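Protein kinase containing Z-DNA binding domains (Danio rerio, PDB 4LB6) binds left-handed Z-DNA through its N-terminal Zalpha domain and probably acts as a kinase of the translation initiation factor eIF2alpha. Local coordinates at residues S48-A51 against F56-V59. Numbering follows the deposited sequence.
Sequences SLQA and FKTV
Q50, on the last turn of helix 39-51, meets K57 of strand 55-58 through one direct bond: the ammonium NZ of K57 donates to OE1 of Q50 over 2.9 Å. The nitrogen lies in the plane of the amide, on a lone pair, with a C=O...N angle of 142°. Both are long and polar at the end, which suits a surface bridge from helix to strand. Q50 holds CG anti to its own N (chi1 165°) and runs extended toward the strand, while K57 bends at its last torsion (chi4 -56°), which brings NZ round to the amide. The close packing lies on the inner side, where both side chains touch W67 and L49 is buried against V55 and helix 10-23. The outer side is wet: one water donates to Q50 OE1 at 2.6 Å and accepts weakly from K57 N, and another accepts from Q50 NE2 at 3.3 Å and weakly from K57 NZ. A methionine in place of K57 has no ammonium, and the Q50 amide would probably be freer to turn. The pair joins recognition helix to beta-hairpin in the winged helix-turn-helix fold of a Zalpha domain.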
loop_
_atom_site.group_PDB
_atom_site.type_symbol
_atom_site.label_atom_id
_atom_site.label_comp_id
_atom_site.label_asym_id
_atom_site.label_seq_id
_atom_site.Cartn_x
_atom_site.Cartn_y
_atom_site.Cartn_z
ATOM N N SER A 48 11.548 -1.038 -20.214
ATOM C CA SER A 48 12.482 -1.436 -21.300
ATOM C C SER A 48 11.803 -2.036 -22.544
ATOM O O SER A 48 12.200 -1.744 -23.696
ATOM C CB SER A 48 13.525 -2.428 -20.781
ATOM O OG SER A 48 14.278 -2.914 -21.882
ATOM N N LEU A 49 10.826 -2.909 -22.323
ATOM C CA LEU A 49 10.075 -3.478 -23.447
ATOM C C LEU A 49 9.212 -2.426 -24.138
ATOM O O LEU A 49 8.909 -2.542 -25.318
ATOM C CB LEU A 49 9.170 -4.611 -22.982
ATOM C CG LEU A 49 9.858 -5.882 -22.561
ATOM C CD1 LEU A 49 9.002 -6.742 -21.616
ATOM C CD2 LEU A 49 10.231 -6.642 -23.848
ATOM N N GLN A 50 8.753 -1.439 -23.388
ATOM C CA GLN A 50 7.978 -0.374 -23.995
ATOM C C GLN A 50 8.903 0.435 -24.946
ATOM O O GLN A 50 8.515 0.861 -26.074
ATOM C CB GLN A 50 7.393 0.508 -22.888
ATOM C CG GLN A 50 6.859 1.850 -23.364
ATOM C CD GLN A 50 6.715 2.856 -22.224
ATOM O OE1 GLN A 50 5.601 3.224 -21.885
ATOM N NE2 GLN A 50 7.848 3.318 -21.645
ATOM N N ALA A 51 10.144 0.630 -24.502
ATOM C CA ALA A 51 11.080 1.454 -25.264
ATOM C C ALA A 51 11.380 0.713 -26.541
ATOM O O ALA A 51 11.629 1.340 -27.561
ATOM C CB ALA A 51 12.359 1.728 -24.477
ATOM N N PHE A 56 3.009 -1.861 -24.541
ATOM C CA PHE A 56 2.694 -0.432 -24.348
ATOM C C PHE A 56 1.846 -0.258 -23.133
ATOM O O PHE A 56 1.194 -1.187 -22.669
ATOM C CB PHE A 56 1.987 0.176 -25.564
ATOM C CG PHE A 56 0.629 -0.415 -25.836
ATOM C CD1 PHE A 56 0.511 -1.659 -26.384
ATOM C CD2 PHE A 56 -0.527 0.279 -25.504
ATOM C CE1 PHE A 56 -0.737 -2.216 -26.653
ATOM C CE2 PHE A 56 -1.773 -0.263 -25.749
ATOM C CZ PHE A 56 -1.876 -1.518 -26.336
ATOM N N LYS A 57 1.898 0.933 -22.558
ATOM C CA LYS A 57 1.057 1.171 -21.415
ATOM C C LYS A 57 0.087 2.281 -21.752
ATOM O O LYS A 57 0.359 3.117 -22.619
ATOM C CB LYS A 57 1.878 1.530 -20.181
ATOM C CG LYS A 57 2.248 2.974 -20.066
ATOM C CD LYS A 57 3.099 3.221 -18.849
ATOM C CE LYS A 57 3.554 4.676 -18.826
ATOM N NZ LYS A 57 4.269 5.018 -20.102
ATOM N N THR A 58 -1.048 2.250 -21.066
ATOM C CA THR A 58 -2.016 3.323 -21.064
ATOM C C THR A 58 -2.170 3.747 -19.625
ATOM O O THR A 58 -2.110 2.927 -18.697
ATOM C CB THR A 58 -3.368 2.851 -21.545
ATOM O OG1 THR A 58 -3.866 1.893 -20.606
ATOM C CG2 THR A 58 -3.234 2.187 -22.914
ATOM N N VAL A 59 -2.331 5.049 -19.448
ATOM C CA VAL A 59 -2.363 5.638 -18.124
ATOM C C VAL A 59 -3.513 6.637 -18.048
ATOM O O VAL A 59 -3.883 7.299 -19.026
ATOM C CB VAL A 59 -1.046 6.356 -17.791
ATOM C CG1 VAL A 59 0.115 5.410 -17.865
ATOM C CG2 VAL A 59 -0.835 7.523 -18.759
HETATM O O HOH W 1 7.449 6.233 -20.193
HETATM O O HOH W 2 4.162 3.042 -24.018
#